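Local coordinates for protein Ser-thr phosphatase MSPP (Mycobacterium smegmatis, PDB 2JFR) that probably removes phosphate groups from serine and threonine residues of proteins, as a metal-dependent phosphatase of the PPM (PP2C) family that binds manganese and magnesium, at residues Ile30-Ala35 and Val95-Pro100; Gln71-Arg76 and Arg158-Gly163; Val208-Leu213 and Val228-Leu233. All blocks are in the same frame, centred on the assembly; numbering follows the deposited sequence.

In the fold
The three contacts are spread over the layers of the alpha-beta-beta-alpha sandwich of PP2C-type phosphatases. Interaction 1 pairs strands 31-38 and 89-96 within one antiparallel sheet, and interaction 3 lays helix 206-219 on strand 226-233 of the other; their centres are about 15 Å apart and they touch where Tyr32 and Val34 meet Val229 and Ile231 between the sheets. Interaction 2, centred about 19 Å from interaction 1 and about 27 Å from interaction 3, ties helix 63-81 to the loop before strand 169-172. The segments of interactions 1 and 2 alternate along the chain; interaction 3 follows both. Strand 31-38 also carries Asp36 and Gly37 of the metal site, so pairing and metal binding share it.

Interaction 1. Residues Ile30-Ala35 and Val95-Pro100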
# COMPACT_ATOMS: atom_id res chain seq x y z
N ILE A 30 -7.98 -2.93 13.24
CA ILE A 30 -8.66 -2.42 12.03
C ILE A 30 -7.68 -1.66 11.13
O ILE A 30 -8.15 -1.13 10.12
CB ILE A 30 -9.86 -1.53 12.41
CG1 ILE A 30 -9.46 -0.22 13.10
CG2 ILE A 30 -10.81 -2.36 13.24
CD1 ILE A 30 -10.61 0.76 13.11
N LEU A 31 -6.40 -1.60 11.49
CA LEU A 31 -5.41 -0.84 10.72
C LEU A 31 -4.53 -1.78 9.90
O LEU A 31 -3.94 -2.74 10.43
CB LEU A 31 -4.52 -0.03 11.66
CG LEU A 31 -3.48 0.84 10.98
CD1 LEU A 31 -4.12 1.94 10.15
CD2 LEU A 31 -2.51 1.43 12.00
N TYR A 32 -4.40 -1.46 8.63
CA TYR A 32 -3.65 -2.25 7.66
C TYR A 32 -2.83 -1.29 6.84
O TYR A 32 -3.31 -0.24 6.44
CB TYR A 32 -4.59 -3.05 6.77
CG TYR A 32 -5.43 -4.00 7.59
CD1 TYR A 32 -4.95 -5.24 7.93
CD2 TYR A 32 -6.65 -3.62 8.11
CE1 TYR A 32 -5.67 -6.11 8.70
CE2 TYR A 32 -7.37 -4.50 8.94
CZ TYR A 32 -6.85 -5.71 9.20
OH TYR A 32 -7.59 -6.56 10.03
N ALA A 33 -1.58 -1.65 6.50
CA ALA A 33 -0.79 -0.73 5.71
C ALA A 33 0.33 -1.45 4.98
O ALA A 33 0.83 -2.49 5.44
CB ALA A 33 -0.19 0.38 6.59
N VAL A 34 0.75 -0.83 3.90
CA VAL A 34 1.98 -1.15 3.19
C VAL A 34 2.78 0.12 3.02
O VAL A 34 2.24 1.17 2.72
CB VAL A 34 1.69 -1.81 1.83
CG1 VAL A 34 2.96 -1.99 0.99
CG2 VAL A 34 0.96 -3.12 2.00
N ALA A 35 4.10 -0.03 3.18
CA ALA A 35 5.05 1.06 2.93
C ALA A 35 6.17 0.51 2.06
O ALA A 35 6.81 -0.47 2.42
CB ALA A 35 5.60 1.60 4.24
N VAL A 95 -5.08 1.66 5.51
CA VAL A 95 -6.53 1.45 5.57
C VAL A 95 -6.93 1.27 7.00
O VAL A 95 -6.35 0.46 7.72
CB VAL A 95 -6.92 0.21 4.75
CG1 VAL A 95 -8.36 -0.18 5.01
CG2 VAL A 95 -6.67 0.43 3.27
N ALA A 96 -7.95 2.01 7.43
CA ALA A 96 -8.59 1.79 8.70
C ALA A 96 -10.02 1.36 8.43
O ALA A 96 -10.79 2.11 7.84
CB ALA A 96 -8.55 3.01 9.59
N VAL A 97 -10.37 0.14 8.88
CA VAL A 97 -11.70 -0.39 8.63
C VAL A 97 -12.63 0.09 9.75
O VAL A 97 -13.08 -0.70 10.61
CB VAL A 97 -11.72 -1.90 8.44
CG1 VAL A 97 -13.08 -2.34 7.98
CG2 VAL A 97 -10.63 -2.34 7.44
N PHE A 98 -12.87 1.38 9.77
CA PHE A 98 -13.77 1.98 10.75
C PHE A 98 -15.21 1.53 10.54
O PHE A 98 -15.64 1.32 9.40
CB PHE A 98 -13.75 3.49 10.64
CG PHE A 98 -12.46 4.19 10.95
CD1 PHE A 98 -11.90 4.07 12.21
CD2 PHE A 98 -11.83 4.99 10.02
CE1 PHE A 98 -10.73 4.75 12.51
CE2 PHE A 98 -10.68 5.72 10.32
CZ PHE A 98 -10.16 5.58 11.58
N GLU A 99 -15.93 1.46 11.65
CA GLU A 99 -17.37 1.31 11.61
C GLU A 99 -18.01 2.58 11.07
O GLU A 99 -17.42 3.67 11.06
CB GLU A 99 -17.91 1.03 13.02
CG GLU A 99 -17.44 -0.30 13.54
CD GLU A 99 -17.93 -1.45 12.70
OE1 GLU A 99 -19.15 -1.63 12.55
OE2 GLU A 99 -17.10 -2.17 12.12
N PRO A 100 -19.29 2.52 10.65
CA PRO A 100 -19.99 3.71 10.19
C PRO A 100 -19.96 4.86 11.15
O PRO A 100 -19.86 6.03 10.73
CB PRO A 100 -21.42 3.19 9.95
CG PRO A 100 -21.22 1.77 9.63
CD PRO A 100 -20.09 1.29 10.50
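Ile30 and Val97 are joined by a backbone hydrogen bond despite a sharp turn in Val95-Pro100: Val97 is the centre of an inverse gamma turn, closed by a weak bond from Phe98 N to Ala96 O, yet its own N still donates to Ile30 O at 2.8 Å. Tyr32 and Val95 form the regular hydrogen-bonded pair, Tyr32 N reaching Val95 O at 2.9 Å and Val95 N reaching Tyr32 O at 2.8 Å. Leu31 and Ala96 are the antiparallel non-hydrogen-bonded pair between, where Ala96 CA lies 3.3 Å from Ile30 O in a CA-H...O contact. The ladder belongs to one of the two sheets of the PP2C beta-sandwich. Leu31 and Ala96 lie on the face toward helix 42-59, whose Phe57 touches Leu31 and Phe98; Tyr32 and Val95 lie on the inner face, against strands 180-184 and 226-233. A chi1 of -60° sets the Tyr32 ring opposite its own carbonyl carbon, which brings a ring edge near Val95 O, and its CE2 meets Val97 CG2 at 4.2 Å. Ile30, in one of its two conformers, has a chi1 of 67° that wedges CG1 in between its own N and C and carries CD1 past Val97 O to Phe98 CD1 at 3.7 Å, the two side chains crossing at about a right angle. Ala96 CB lies 3.5 Å above one face of the Phe98 ring, offset toward its rim.

Interaction 2. Residues Gln71-Arg76 and Arg158-Gly163; sequences QQANLR and RALGIG
Asn74 turns its CG away from the backbone N (chi1 -180°) and twists its amide to a chi2 of 67°, sending both polar atoms into the loop Arg158-Gly163, while Leu160, whose CG also lies opposite its backbone N, lays its isobutyl group alongside the same helical turn. This bidentate side-chain-to-backbone contact joins helix 63-81, in an outer helical layer of the PP2C alpha-beta-beta-alpha fold, to the loop before strand 169-172. OD1 accepts from Gly161 N at 2.8 Å, in a nearly straight bond whose donor is tilted 27° from the amide carbonyl plane. ND2 donates to Gly163 O at 2.9 Å, in the plane of that carbonyl, but the oxygen sits somewhat off the Asn74 amide plane and the bond is bent. The two bonds fix the rotation of the buried amide. Beside them Leu160 CG and CD2 each sit 3.7 Å from Asn74 CA, and its CD1 nears Ala73 CB. Toward its start the loop approaches the metal site, the Ala159 side chain about 10 Å from a bound magnesium ion. A water between Asn74 and the loop accepts from Ile162 N and lies 2.7 Å from Ala159 O and 2.8 Å from Asn74 OD1.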
# COMPACT_ATOMS: atom_id res chain seq x y z
N GLN A 71 1.18 12.15 9.55
CA GLN A 71 2.00 13.30 9.66
C GLN A 71 3.18 13.04 10.56
O GLN A 71 4.32 13.43 10.24
CB GLN A 71 1.23 14.48 10.23
CG GLN A 71 0.11 15.04 9.35
CD GLN A 71 0.69 15.70 8.13
OE1 GLN A 71 1.64 16.46 8.13
NE2 GLN A 71 0.11 15.40 7.00
N GLN A 72 2.98 12.37 11.69
CA GLN A 72 4.07 12.09 12.58
C GLN A 72 5.05 11.11 11.96
O GLN A 72 6.26 11.24 12.16
CB GLN A 72 3.50 11.56 13.88
CG GLN A 72 2.85 12.67 14.71
CD GLN A 72 3.76 13.94 14.87
OE1 GLN A 72 4.91 13.88 15.28
NE2 GLN A 72 3.29 15.13 14.40
N ALA A 73 4.57 10.14 11.21
CA ALA A 73 5.44 9.21 10.51
C ALA A 73 6.33 9.97 9.52
O ALA A 73 7.53 9.74 9.44
CB ALA A 73 4.64 8.13 9.79
N ASN A 74 5.72 10.90 8.76
CA ASN A 74 6.51 11.72 7.84
C ASN A 74 7.62 12.46 8.58
O ASN A 74 8.76 12.46 8.13
CB ASN A 74 5.57 12.70 7.13
CG ASN A 74 6.34 13.55 6.18
OD1 ASN A 74 6.87 13.05 5.20
ND2 ASN A 74 6.46 14.83 6.50
N LEU A 75 7.25 13.13 9.65
CA LEU A 75 8.22 13.97 10.34
C LEU A 75 9.33 13.10 10.93
O LEU A 75 10.50 13.49 10.87
CB LEU A 75 7.53 14.81 11.41
CG LEU A 75 8.45 15.81 12.10
CD1 LEU A 75 8.99 16.81 11.09
CD2 LEU A 75 7.68 16.51 13.21
N ARG A 76 9.00 11.98 11.50
CA ARG A 76 10.01 11.14 12.13
C ARG A 76 10.96 10.59 11.10
O ARG A 76 12.17 10.61 11.31
CB ARG A 76 9.38 10.00 12.95
CG ARG A 76 10.36 9.27 13.81
CD ARG A 76 10.88 10.14 14.96
NE ARG A 76 12.25 9.91 15.38
CZ ARG A 76 13.26 10.76 15.48
NH1 ARG A 76 13.16 12.06 15.19
NH2 ARG A 76 14.44 10.31 15.91
N ARG A 158 5.04 12.09 -4.90
CA ARG A 158 4.81 12.34 -3.51
C ARG A 158 5.40 11.15 -2.75
O ARG A 158 5.33 10.03 -3.23
CB ARG A 158 3.36 12.47 -3.07
CG ARG A 158 2.51 13.45 -3.82
CD ARG A 158 1.12 13.59 -3.21
NE ARG A 158 0.07 13.84 -4.11
CZ ARG A 158 -1.24 13.73 -3.91
NH1 ARG A 158 -1.65 13.44 -2.67
NH2 ARG A 158 -2.09 13.96 -4.90
N ALA A 159 5.98 11.44 -1.59
CA ALA A 159 6.58 10.40 -0.76
C ALA A 159 6.62 10.88 0.64
O ALA A 159 6.66 12.08 0.93
CB ALA A 159 7.96 10.04 -1.26
N LEU A 160 6.66 9.93 1.57
CA LEU A 160 6.80 10.17 2.97
C LEU A 160 8.25 10.14 3.37
O LEU A 160 9.04 9.32 2.95
CB LEU A 160 5.94 9.13 3.69
CG LEU A 160 5.78 9.29 5.19
CD1 LEU A 160 4.45 8.79 5.69
CD2 LEU A 160 6.93 8.59 5.93
N GLY A 161 8.59 11.10 4.25
CA GLY A 161 9.88 11.14 4.84
C GLY A 161 10.93 11.97 4.14
O GLY A 161 12.08 12.00 4.59
N ILE A 162 10.55 12.70 3.06
CA ILE A 162 11.50 13.47 2.24
C ILE A 162 11.47 14.93 2.56
O ILE A 162 12.37 15.67 2.06
CB ILE A 162 11.33 13.19 0.74
CG1 ILE A 162 10.02 13.76 0.17
CG2 ILE A 162 11.50 11.72 0.45
CD1 ILE A 162 9.98 13.80 -1.31
N GLY A 163 10.53 15.39 3.31
CA GLY A 163 10.46 16.81 3.69
C GLY A 163 9.45 16.91 4.80
O GLY A 163 8.78 15.94 5.15
O HOH W 1 7.83 13.80 2.71

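Interaction 3. Residues Val208-Leu213 and Val228-Leu233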
# COMPACT_ATOMS: atom_id res chain seq x y z
N VAL A 208 -3.78 -18.18 1.57
CA VAL A 208 -3.38 -18.69 0.28
C VAL A 208 -3.22 -17.55 -0.72
O VAL A 208 -2.27 -17.50 -1.50
CB VAL A 208 -4.37 -19.76 -0.21
CG1 VAL A 208 -4.04 -20.16 -1.63
CG2 VAL A 208 -4.26 -20.96 0.75
N ALA A 209 -4.18 -16.62 -0.73
CA ALA A 209 -4.13 -15.50 -1.65
C ALA A 209 -2.81 -14.76 -1.54
O ALA A 209 -2.19 -14.45 -2.55
CB ALA A 209 -5.29 -14.50 -1.45
N VAL A 210 -2.38 -14.42 -0.34
CA VAL A 210 -1.16 -13.62 -0.21
C VAL A 210 0.05 -14.40 -0.69
O VAL A 210 0.95 -13.82 -1.33
CB VAL A 210 -0.95 -13.02 1.17
CG1 VAL A 210 -2.03 -11.99 1.50
CG2 VAL A 210 -0.86 -14.07 2.29
N ARG A 211 0.10 -15.69 -0.39
CA ARG A 211 1.24 -16.50 -0.87
C ARG A 211 1.21 -16.60 -2.37
O ARG A 211 2.26 -16.48 -3.02
CB ARG A 211 1.17 -17.85 -0.20
CG ARG A 211 1.62 -17.81 1.24
CD ARG A 211 1.44 -19.17 1.89
NE ARG A 211 1.47 -19.07 3.33
CZ ARG A 211 0.68 -19.73 4.17
NH1 ARG A 211 -0.27 -20.58 3.80
NH2 ARG A 211 0.91 -19.48 5.44
N ARG A 212 0.03 -16.83 -2.97
CA ARG A 212 -0.05 -16.92 -4.41
C ARG A 212 0.30 -15.60 -5.08
O ARG A 212 0.92 -15.61 -6.15
CB ARG A 212 -1.40 -17.42 -4.84
CG ARG A 212 -1.66 -18.86 -4.36
CD ARG A 212 -2.89 -19.44 -4.99
NE ARG A 212 -2.86 -19.50 -6.43
CZ ARG A 212 -3.98 -19.31 -7.16
NH1 ARG A 212 -5.21 -19.01 -6.73
NH2 ARG A 212 -3.77 -19.41 -8.41
N LEU A 213 -0.08 -14.48 -4.49
CA LEU A 213 0.24 -13.19 -5.06
C LEU A 213 1.73 -12.96 -5.18
O LEU A 213 2.26 -12.57 -6.19
CB LEU A 213 -0.41 -12.05 -4.31
CG LEU A 213 -1.92 -11.91 -4.53
CD1 LEU A 213 -2.57 -11.13 -3.42
CD2 LEU A 213 -2.19 -11.29 -5.90
N VAL A 228 1.94 -7.66 0.09
CA VAL A 228 0.50 -7.67 -0.04
C VAL A 228 -0.15 -7.85 1.33
O VAL A 228 0.31 -8.62 2.18
CB VAL A 228 0.04 -8.74 -1.03
CG1 VAL A 228 0.47 -8.40 -2.44
CG2 VAL A 228 0.51 -10.14 -0.64
N VAL A 229 -1.27 -7.15 1.50
CA VAL A 229 -2.13 -7.27 2.67
C VAL A 229 -3.54 -7.46 2.13
O VAL A 229 -4.04 -6.63 1.36
CB VAL A 229 -2.06 -6.03 3.54
CG1 VAL A 229 -3.02 -6.16 4.73
CG2 VAL A 229 -0.64 -5.78 4.02
N VAL A 230 -4.19 -8.57 2.54
CA VAL A 230 -5.54 -8.91 2.12
C VAL A 230 -6.43 -8.83 3.31
O VAL A 230 -6.11 -9.37 4.39
CB VAL A 230 -5.54 -10.31 1.47
CG1 VAL A 230 -6.94 -10.88 1.33
CG2 VAL A 230 -4.91 -10.26 0.12
N ILE A 231 -7.60 -8.21 3.15
CA ILE A 231 -8.59 -8.04 4.22
C ILE A 231 -9.93 -8.51 3.66
O ILE A 231 -10.41 -7.98 2.65
CB ILE A 231 -8.70 -6.57 4.65
CG1 ILE A 231 -7.34 -5.92 4.97
CG2 ILE A 231 -9.63 -6.46 5.83
CD1 ILE A 231 -7.27 -4.50 4.61
N ASP A 232 -10.55 -9.50 4.32
CA ASP A 232 -11.86 -10.01 3.97
C ASP A 232 -12.92 -9.34 4.84
O ASP A 232 -12.81 -9.42 6.05
CB ASP A 232 -11.92 -11.53 4.11
CG ASP A 232 -11.38 -12.21 2.87
OD1 ASP A 232 -11.47 -11.69 1.76
OD2 ASP A 232 -10.86 -13.33 3.08
N LEU A 233 -13.93 -8.75 4.22
CA LEU A 233 -14.93 -7.97 4.93
C LEU A 233 -16.23 -8.79 5.12
O LEU A 233 -16.62 -9.57 4.23
CB LEU A 233 -15.26 -6.69 4.18
CG LEU A 233 -14.07 -5.77 3.95
CD1 LEU A 233 -14.46 -4.57 3.12
CD2 LEU A 233 -13.39 -5.39 5.25
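Val210 and Leu213 of helix 206-219 rest on Val228 and Val230 of strand 226-233 in a purely apolar helix-on-sheet contact, where an outer helical layer of the alpha-beta-beta-alpha sandwich packs on its sheet. No hydrogen bond crosses it, and its four touching residues are all buried. Segments 208-213 and 228-233 run roughly antiparallel, at 153° between their N-to-C directions, with their axes 8.5 Å apart at closest approach. This fits their order in the chain, since the helix leads through a short connection to the strand on which it packs. Val228 and Val230 take part, both pointing toward the helix, whereas Val229 between them points away from it, toward the other sheet, where it meets Tyr32 and Val34. Val210 is the central side chain. At a chi1 of -66° its CG1 is turned from its own carbonyl carbon and directed at the strand, where it meets two methyls, Val230 CG2 at 3.6 Å and Val228 CG2 at 3.8 Å. Val228 CG2 also lies 3.7 Å from Val210 CB; the two valines lie alongside each other, running in opposite senses, while Val210 and Val230 approach at a slant. Leu213, one turn on, meets the same two valines: its CB comes to 4.2 Å from Val228 CG1, and its CD1 to 4.3 Å from Val230 CG2. Beyond the two segments, Val210 also touches Ala9 and Ala11 of strand 5-13, and Val228 leans on Leu182 and Ser184 of strand 180-184, the two strands that border strand 226-233, while Leu213 reaches Ile197, Ala200 and Ala201 of helix 194-201.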